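Local coordinates for protein aminoglycoside N(6')-acetyltransferase type 1 (Salmonella choleraesuis, PDB 2VBQ) that transfers an acetyl group from acetyl-CoA to the 6'-amino group of aminoglycoside antibiotics, conferring resistance to them, and works as a homodimer, at residues E32-L37 and F77-I82; F66-M69 and A74-F77; A119-G124 and R130-D135. All coordinates share one frame; numbering follows the deposited sequence.

All three contacts rest on the one mixed sheet of this GNAT-family acetyltransferase. Contacts 1 and 2 have centres about 8 Å apart and share Phe77 on strand 73-83: contact 1 lays helix 31-41 across that strand, and contact 2 is the hairpin that pairs it with strand 63-70. Contact 3, about 15 Å from the centre of contact 1 and 17 Å from that of contact 2, comes last along the chain and joins helix 112-126 to strand 131-136. Helix 31-41 covers the sheet face bearing Phe77 and Ile67; helix 112-126 covers the other, where Phe66 meets Ala119, Val120 and Trp123 and Ala80 meets Val120, and Val112 at its start binds acetyl-CoA.

Contact 1 (E32-L37 and F77-I82); sequences EHWRGL and FADASI
Trp34 reaches from helix 31-41 to Asp79 on strand 73-83, and the one hydrogen bond between the segments is made there. NE1 of Trp34 donates its N-H to OD1 of Asp79 at 2.8 Å, nearly straight at 164°. The oxygen lies almost in the indole plane and receives the N-H on its syn lone pair, the side of the other carboxylate oxygen, although ring and carboxylate planes are turned 52° apart. With CG of Trp34 anti to its backbone N (chi1 176°), the indole extends from the helix far enough to make this bond. The carboxylate has two further partners: Ser65 OG hydrogen-bonds to the same OD1, and Arg38 forms a salt bridge with OD2, which would offset the charge of this buried group.

Helix and strand run at about a right angle, with segment axes 9.4 Å apart. This is the GNAT fold, its central sheet covered here by the first helix after strand 21-25. Asp79 also touches Trp42, a substrate-binding residue, which brings the polar cluster close to the aminoglycoside site.

Apolar contact centres on Phe77. Its ring and the five-membered ring of Trp34 stand with planes nearly perpendicular and centroids 5.1 Å apart, meeting obliquely; CD2 of Phe77 approaches CD1 of Trp34 at 3.7 Å. One turn along the helix, CB of Leu37 packs against CD1 of Phe77 at 3.6 Å. The phenyl ring is therefore flanked by both helix residues, its CD1 meeting Leu37 and its CD2 meeting Trp34. Phe77 also touches Phe102, an acetyl-CoA-binding residue.

Contact 2 (F66-M69 and A74-F77); sequences FIAM and AIGF
Ala68 binds across to Gly76 and Ile75 in an antiparallel beta hairpin, where strands 63-70 and 73-83 pair close to their connecting turn. Two backbone hydrogen bonds carry the pairing: N of Ala68 to O of Gly76 at 2.9 Å, and N of Ile75 to O of Ala68 at 2.8 Å. Ala68 thus stands opposite both Ile75 and Gly76 in a classic beta bulge: with psi of Ile75 at -7°, nearly helical, the extra residue shifts the register from Ile67-Phe77 to Met69-Ala74. Ala68 O also receives a CA-H contact from Ala74, with CA 3.3 Å away, and Phe66 O takes a similar one from CA of Phe77 at 3.1 Å.

Both flanking pairs are non-hydrogen-bonded, their side chains sharing the face turned to helix 31-41. CG2 of Ile67 lies 3.6 Å from CB of Ala74. The other branch runs obliquely past Phe77, CD1 of Ile67 coming 4.1 Å from CB of Phe77. Met69 folds back on itself, chi2 -66° and chi3 -58°, which brings SD over Ala74 at 3.8 Å from CB. His33 packs on Ala74 and Trp34 on Ile67.

In the GNAT fold this hairpin lies within the central sheet, between strands 21-25 and 95-103; backbone hydrogen bonds of Ile67 with Arg24 and of Phe77 with Phe102 continue the sheet on either side.

Ala68 and Ile75 meet on the helix 112-126 side, CB to CG1 at 4.0 Å, and both touch Val112, an acetyl-CoA-binding residue. Phe66 turns its ring away from the partner strand and packs on Leu116 and Ala119.

Contact 3 (A119-G124 and R130-D135); sequences AVQRWG and REMASD
Met132 carries this contact from the strand, projecting toward helix 112-126 between Val120 and Gln121. Its chain leaves strand 131-136 with CG anti to the backbone N (chi1 173°) and stays extended through chi2, then bends at chi3, 62°, where the terminal methyl turns to Gln121. The apolar meeting is by the sulfur: SD of Met132 lies 3.9 Å from CG1 of Val120, the two side chains crossing at about a right angle. No hydrogen bond links the segments.

Beyond the sulfur, CE of Met132 meets the side chain of Gln121. The Met132 chain as a whole crosses Gln121 at about a right angle, but its methyl lies beside the extended Gln121 chain and touches it from CB to OE1. CE stands 3.8 Å from CB of Gln121 and 3.5 Å from its OE1, a van der Waals approach to the amide oxygen. That oxygen has a polar partner elsewhere, a weak hydrogen bond from Lys163 of the second subunit.

Helix 112-126 connects parallel strands 95-103 and 131-136 in a beta-alpha-beta crossover, and its early residues include acetyl-CoA-binding ones, as GNAT enzymes characteristically use the start of this helix for the cofactor. Val96 of strand 95-103 touches both Val120 and Met132.

Strand 131-136 is also the dimer edge: Met132 through Asp135 pair antiparallel with a strand of the second subunit, so the sheet runs on across the interface, and Asp135, a substrate-binding residue, hydrogen-bonds through OD1 to the bisubstrate inhibitor and through OD2 to Asn88 of the second subunit.

Contact 1 (E32-L37 and F77-I82)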
loop_
_atom_site.group_PDB
_atom_site.type_symbol
_atom_site.label_atom_id
_atom_site.label_comp_id
_atom_site.label_asym_id
_atom_site.label_seq_id
_atom_site.Cartn_x
_atom_site.Cartn_y
_atom_site.Cartn_z
ATOM N N GLU A 32 -6.493 -6.559 -25.898
ATOM C CA GLU A 32 -6.440 -8.051 -26.018
ATOM C C GLU A 32 -5.051 -8.652 -25.739
ATOM O O GLU A 32 -4.956 -9.697 -25.121
ATOM C CB GLU A 32 -6.955 -8.525 -27.378
ATOM C CG GLU A 32 -8.461 -8.303 -27.570
ATOM C CD GLU A 32 -8.812 -6.870 -27.933
ATOM O OE1 GLU A 32 -7.900 -6.041 -28.197
ATOM O OE2 GLU A 32 -10.030 -6.570 -27.960
ATOM N N HIS A 33 -3.990 -7.982 -26.192
ATOM C CA HIS A 33 -2.626 -8.383 -25.847
ATOM C C HIS A 33 -2.459 -8.439 -24.325
ATOM O O HIS A 33 -1.936 -9.420 -23.777
ATOM C CB HIS A 33 -1.596 -7.405 -26.395
ATOM C CG HIS A 33 -1.448 -7.409 -27.882
ATOM N ND1 HIS A 33 -1.520 -8.556 -28.643
ATOM C CD2 HIS A 33 -1.172 -6.404 -28.745
ATOM C CE1 HIS A 33 -1.328 -8.249 -29.916
ATOM N NE2 HIS A 33 -1.104 -6.953 -30.002
ATOM N N TRP A 34 -2.905 -7.375 -23.653
ATOM C CA TRP A 34 -2.800 -7.248 -22.200
ATOM C C TRP A 34 -3.624 -8.290 -21.426
ATOM O O TRP A 34 -3.081 -8.995 -20.575
ATOM C CB TRP A 34 -3.172 -5.820 -21.798
ATOM C CG TRP A 34 -3.211 -5.542 -20.349
ATOM C CD1 TRP A 34 -2.144 -5.332 -19.511
ATOM C CD2 TRP A 34 -4.389 -5.396 -19.553
ATOM N NE1 TRP A 34 -2.599 -5.071 -18.226
ATOM C CE2 TRP A 34 -3.970 -5.117 -18.227
ATOM C CE3 TRP A 34 -5.764 -5.469 -19.833
ATOM C CZ2 TRP A 34 -4.881 -4.880 -17.183
ATOM C CZ3 TRP A 34 -6.682 -5.257 -18.786
ATOM C CH2 TRP A 34 -6.231 -4.956 -17.479
ATOM N N ARG A 35 -4.914 -8.406 -21.732
ATOM C CA ARG A 35 -5.764 -9.430 -21.127
ATOM C C ARG A 35 -5.194 -10.864 -21.351
ATOM O O ARG A 35 -5.214 -11.689 -20.444
ATOM C CB ARG A 35 -7.195 -9.351 -21.692
ATOM C CG ARG A 35 -8.027 -8.094 -21.375
ATOM C CD ARG A 35 -9.523 -8.378 -21.783
ATOM N NE ARG A 35 -10.155 -7.225 -22.437
ATOM C CZ ARG A 35 -10.449 -7.160 -23.738
ATOM N NH1 ARG A 35 -10.192 -8.188 -24.548
ATOM N NH2 ARG A 35 -11.013 -6.064 -24.239
ATOM N N GLY A 36 -4.654 -11.139 -22.537
ATOM C CA GLY A 36 -4.081 -12.474 -22.820
ATOM C C GLY A 36 -2.919 -12.840 -21.900
ATOM O O GLY A 36 -2.793 -13.995 -21.455
ATOM N N LEU A 37 -2.072 -11.855 -21.605
ATOM C CA LEU A 37 -0.942 -12.031 -20.703
ATOM C C LEU A 37 -1.332 -12.009 -19.226
ATOM O O LEU A 37 -0.842 -12.807 -18.423
ATOM C CB LEU A 37 0.098 -10.935 -20.980
ATOM C CG LEU A 37 0.950 -11.157 -22.213
ATOM C CD1 LEU A 37 1.596 -9.834 -22.659
ATOM C CD2 LEU A 37 2.003 -12.297 -21.970
ATOM N N PHE A 77 4.121 -7.860 -19.787
ATOM C CA PHE A 77 3.450 -6.624 -19.392
ATOM C C PHE A 77 3.775 -6.233 -17.968
ATOM O O PHE A 77 4.254 -7.036 -17.145
ATOM C CB PHE A 77 1.907 -6.708 -19.566
ATOM C CG PHE A 77 1.226 -7.419 -18.452
ATOM C CD1 PHE A 77 1.284 -8.826 -18.376
ATOM C CD2 PHE A 77 0.543 -6.702 -17.450
ATOM C CE1 PHE A 77 0.683 -9.501 -17.308
ATOM C CE2 PHE A 77 -0.072 -7.374 -16.383
ATOM C CZ PHE A 77 -0.011 -8.770 -16.318
ATOM N N ALA A 78 3.466 -4.974 -17.675
ATOM C CA ALA A 78 3.481 -4.483 -16.323
ATOM C C ALA A 78 2.268 -3.589 -16.071
ATOM O O ALA A 78 1.891 -2.772 -16.922
ATOM C CB ALA A 78 4.808 -3.716 -16.037
ATOM N N ASP A 79 1.673 -3.748 -14.888
ATOM C CA ASP A 79 0.639 -2.826 -14.426
ATOM C C ASP A 79 1.284 -1.874 -13.430
ATOM O O ASP A 79 2.037 -2.321 -12.572
ATOM C CB ASP A 79 -0.503 -3.588 -13.724
ATOM C CG ASP A 79 -1.344 -4.426 -14.687
ATOM O OD1 ASP A 79 -1.317 -4.184 -15.898
ATOM O OD2 ASP A 79 -2.063 -5.328 -14.217
ATOM N N ALA A 80 0.957 -0.579 -13.516
ATOM C CA ALA A 80 1.507 0.423 -12.589
ATOM C C ALA A 80 0.402 1.358 -12.083
ATOM O O ALA A 80 -0.645 1.495 -12.716
ATOM C CB ALA A 80 2.625 1.203 -13.246
ATOM N N SER A 81 0.621 1.949 -10.919
ATOM C CA SER A 81 -0.270 2.966 -10.403
ATOM C C SER A 81 0.537 4.128 -9.847
ATOM O O SER A 81 1.734 3.995 -9.572
ATOM C CB SER A 81 -1.114 2.385 -9.261
ATOM O OG SER A 81 -0.266 2.027 -8.166
ATOM N N ILE A 82 -0.149 5.257 -9.657
ATOM C CA ILE A 82 0.355 6.352 -8.837
ATOM C C ILE A 82 -0.462 6.317 -7.546
ATOM O O ILE A 82 -1.687 6.573 -7.545
ATOM C CB ILE A 82 0.142 7.717 -9.499
ATOM C CG1 ILE A 82 0.721 7.735 -10.930
ATOM C CG2 ILE A 82 0.718 8.847 -8.560
ATOM C CD1 ILE A 82 2.212 7.504 -11.029
#

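Contact 2 (F66-M69 and A74-F77)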
loop_
_atom_site.group_PDB
_atom_site.type_symbol
_atom_site.label_atom_id
_atom_site.label_comp_id
_atom_site.label_asym_id
_atom_site.label_seq_id
_atom_site.Cartn_x
_atom_site.Cartn_y
_atom_site.Cartn_z
ATOM N N PHE A 66 1.701 -1.333 -19.409
ATOM C CA PHE A 66 2.739 -1.275 -20.430
ATOM C C PHE A 66 2.916 -2.695 -20.999
ATOM O O PHE A 66 2.991 -3.658 -20.220
ATOM C CB PHE A 66 4.048 -0.738 -19.825
ATOM C CG PHE A 66 3.896 0.674 -19.251
ATOM C CD1 PHE A 66 3.458 0.865 -17.940
ATOM C CD2 PHE A 66 4.099 1.787 -20.069
ATOM C CE1 PHE A 66 3.255 2.180 -17.416
ATOM C CE2 PHE A 66 3.891 3.101 -19.569
ATOM C CZ PHE A 66 3.461 3.286 -18.246
ATOM N N ILE A 67 2.995 -2.785 -22.330
ATOM C CA ILE A 67 3.074 -4.057 -23.057
ATOM C C ILE A 67 4.378 -4.144 -23.846
ATOM O O ILE A 67 4.652 -3.286 -24.680
ATOM C CB ILE A 67 1.903 -4.183 -24.098
ATOM C CG1 ILE A 67 0.553 -3.689 -23.516
ATOM C CG2 ILE A 67 1.859 -5.584 -24.721
ATOM C CD1 ILE A 67 -0.006 -4.486 -22.373
ATOM N N ALA A 68 5.158 -5.188 -23.605
ATOM C CA ALA A 68 6.377 -5.426 -24.372
ATOM C C ALA A 68 6.014 -6.125 -25.674
ATOM O O ALA A 68 5.380 -7.198 -25.657
ATOM C CB ALA A 68 7.343 -6.244 -23.568
ATOM N N MET A 69 6.383 -5.502 -26.796
ATOM C CA MET A 69 6.048 -6.004 -28.134
ATOM C C MET A 69 7.333 -6.316 -28.893
ATOM O O MET A 69 8.269 -5.522 -28.837
ATOM C CB MET A 69 5.274 -4.943 -28.928
ATOM C CG MET A 69 3.933 -4.478 -28.346
ATOM S SD MET A 69 2.660 -5.750 -28.298
ATOM C CE MET A 69 2.557 -6.210 -30.048
ATOM N N ALA A 74 2.911 -9.773 -28.218
ATOM C CA ALA A 74 3.102 -9.254 -26.874
ATOM C C ALA A 74 3.745 -10.327 -26.006
ATOM O O ALA A 74 3.207 -11.441 -25.840
ATOM C CB ALA A 74 1.762 -8.805 -26.302
ATOM N N ILE A 75 4.924 -10.005 -25.473
ATOM C CA ILE A 75 5.706 -10.992 -24.771
ATOM C C ILE A 75 5.768 -10.748 -23.261
ATOM O O ILE A 75 6.311 -11.564 -22.527
ATOM C CB ILE A 75 7.119 -11.120 -25.376
ATOM C CG1 ILE A 75 7.925 -9.795 -25.235
ATOM C CG2 ILE A 75 7.035 -11.543 -26.861
ATOM C CD1 ILE A 75 9.348 -9.895 -25.832
ATOM N N GLY A 76 5.245 -9.611 -22.804
ATOM C CA GLY A 76 5.165 -9.373 -21.360
ATOM C C GLY A 76 4.434 -8.087 -21.064
ATOM O O GLY A 76 4.136 -7.319 -21.998
ATOM N N PHE A 77 4.121 -7.860 -19.787
ATOM C CA PHE A 77 3.450 -6.624 -19.392
ATOM C C PHE A 77 3.775 -6.233 -17.968
ATOM O O PHE A 77 4.254 -7.036 -17.145
ATOM C CB PHE A 77 1.907 -6.708 -19.566
ATOM C CG PHE A 77 1.226 -7.419 -18.452
ATOM C CD1 PHE A 77 1.284 -8.826 -18.376
ATOM C CD2 PHE A 77 0.543 -6.702 -17.450
ATOM C CE1 PHE A 77 0.683 -9.501 -17.308
ATOM C CE2 PHE A 77 -0.072 -7.374 -16.383
ATOM C CZ PHE A 77 -0.011 -8.770 -16.318
#

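Contact 3 (A119-G124 and R130-D135)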
loop_
_atom_site.group_PDB
_atom_site.type_symbol
_atom_site.label_atom_id
_atom_site.label_comp_id
_atom_site.label_asym_id
_atom_site.label_seq_id
_atom_site.Cartn_x
_atom_site.Cartn_y
_atom_site.Cartn_z
ATOM N N ALA A 119 9.976 1.850 -18.265
ATOM C CA ALA A 119 8.779 2.547 -18.736
ATOM C C ALA A 119 7.877 2.996 -17.572
ATOM O O ALA A 119 7.365 4.128 -17.594
ATOM C CB ALA A 119 7.982 1.666 -19.724
ATOM N N VAL A 120 7.647 2.109 -16.595
ATOM C CA VAL A 120 6.891 2.471 -15.367
ATOM C C VAL A 120 7.556 3.665 -14.656
ATOM O O VAL A 120 6.874 4.620 -14.268
ATOM C CB VAL A 120 6.789 1.273 -14.354
ATOM C CG1 VAL A 120 6.293 1.756 -12.954
ATOM C CG2 VAL A 120 5.911 0.144 -14.904
ATOM N N GLN A 121 8.871 3.567 -14.445
ATOM C CA GLN A 121 9.671 4.663 -13.855
ATOM C C GLN A 121 9.535 5.993 -14.591
ATOM O O GLN A 121 9.321 7.045 -13.954
ATOM C CB GLN A 121 11.157 4.275 -13.737
ATOM C CG GLN A 121 11.973 5.293 -12.908
ATOM C CD GLN A 121 13.428 4.904 -12.753
ATOM O OE1 GLN A 121 13.761 3.734 -12.576
ATOM N NE2 GLN A 121 14.307 5.894 -12.823
ATOM N N ARG A 122 9.663 5.944 -15.916
ATOM C CA ARG A 122 9.506 7.102 -16.813
ATOM C C ARG A 122 8.111 7.737 -16.621
ATOM O O ARG A 122 7.978 8.941 -16.390
ATOM C CB ARG A 122 9.720 6.641 -18.271
ATOM C CG ARG A 122 9.736 7.724 -19.377
ATOM C CD ARG A 122 9.876 7.079 -20.786
ATOM N NE ARG A 122 10.948 6.068 -20.763
ATOM C CZ ARG A 122 10.878 4.799 -21.191
ATOM N NH1 ARG A 122 9.775 4.310 -21.765
ATOM N NH2 ARG A 122 11.944 4.015 -21.048
ATOM N N TRP A 123 7.071 6.901 -16.681
ATOM C CA TRP A 123 5.709 7.340 -16.424
ATOM C C TRP A 123 5.562 8.017 -15.027
ATOM O O TRP A 123 5.009 9.136 -14.903
ATOM C CB TRP A 123 4.736 6.148 -16.590
ATOM C CG TRP A 123 3.298 6.485 -16.348
ATOM C CD1 TRP A 123 2.503 7.302 -17.116
ATOM C CD2 TRP A 123 2.476 6.004 -15.283
ATOM N NE1 TRP A 123 1.246 7.360 -16.580
ATOM C CE2 TRP A 123 1.201 6.578 -15.452
ATOM C CE3 TRP A 123 2.695 5.153 -14.191
ATOM C CZ2 TRP A 123 0.143 6.336 -14.563
ATOM C CZ3 TRP A 123 1.646 4.896 -13.317
ATOM C CH2 TRP A 123 0.370 5.484 -13.515
ATOM N N GLY A 124 6.056 7.358 -13.993
ATOM C CA GLY A 124 5.923 7.909 -12.644
ATOM C C GLY A 124 6.741 9.186 -12.443
ATOM O O GLY A 124 6.301 10.133 -11.755
ATOM N N ARG A 130 8.646 10.833 -6.677
ATOM C CA ARG A 130 10.065 10.801 -6.262
ATOM C C ARG A 130 10.568 9.387 -6.017
ATOM O O ARG A 130 11.768 9.138 -6.065
ATOM C CB ARG A 130 10.305 11.684 -5.026
ATOM C CG ARG A 130 9.849 13.130 -5.215
ATOM C CD ARG A 130 10.498 14.136 -4.217
ATOM N NE ARG A 130 9.829 14.213 -2.912
ATOM C CZ ARG A 130 8.606 14.707 -2.703
ATOM N NH1 ARG A 130 7.863 15.153 -3.719
ATOM N NH2 ARG A 130 8.109 14.742 -1.468
ATOM N N GLU A 131 9.643 8.460 -5.774
ATOM C CA GLU A 131 9.993 7.096 -5.414
ATOM C C GLU A 131 9.149 6.128 -6.236
ATOM O O GLU A 131 7.980 6.412 -6.547
ATOM C CB GLU A 131 9.735 6.839 -3.924
ATOM C CG GLU A 131 10.679 7.552 -2.953
ATOM C CD GLU A 131 10.148 7.568 -1.516
ATOM O OE1 GLU A 131 8.995 7.998 -1.293
ATOM O OE2 GLU A 131 10.868 7.142 -0.602
ATOM N N MET A 132 9.760 5.000 -6.577
ATOM C CA MET A 132 9.068 3.858 -7.146
ATOM C C MET A 132 9.128 2.727 -6.140
ATOM O O MET A 132 10.169 2.498 -5.504
ATOM C CB MET A 132 9.701 3.447 -8.486
ATOM C CG MET A 132 9.157 2.129 -9.102
ATOM S SD MET A 132 9.563 1.953 -10.854
ATOM C CE MET A 132 11.356 1.940 -10.734
ATOM N N ALA A 133 8.011 2.031 -5.975
ATOM C CA ALA A 133 7.952 0.896 -5.068
ATOM C C ALA A 133 7.255 -0.316 -5.681
ATOM O O ALA A 133 6.601 -0.225 -6.750
ATOM C CB ALA A 133 7.294 1.291 -3.744
ATOM N N SER A 134 7.401 -1.442 -4.977
ATOM C CA SER A 134 6.889 -2.745 -5.389
ATOM C C SER A 134 6.893 -3.654 -4.161
ATOM O O SER A 134 7.483 -3.311 -3.142
ATOM C CB SER A 134 7.768 -3.320 -6.495
ATOM O OG SER A 134 7.226 -4.527 -7.012
ATOM N N ASP A 135 6.190 -4.773 -4.225
ATOM C CA ASP A 135 6.302 -5.763 -3.177
ATOM C C ASP A 135 6.276 -7.130 -3.836
ATOM O O ASP A 135 5.850 -7.281 -4.982
ATOM C CB ASP A 135 5.201 -5.618 -2.100
ATOM C CG ASP A 135 3.856 -6.179 -2.541
ATOM O OD1 ASP A 135 3.761 -7.391 -2.854
ATOM O OD2 ASP A 135 2.865 -5.419 -2.545
#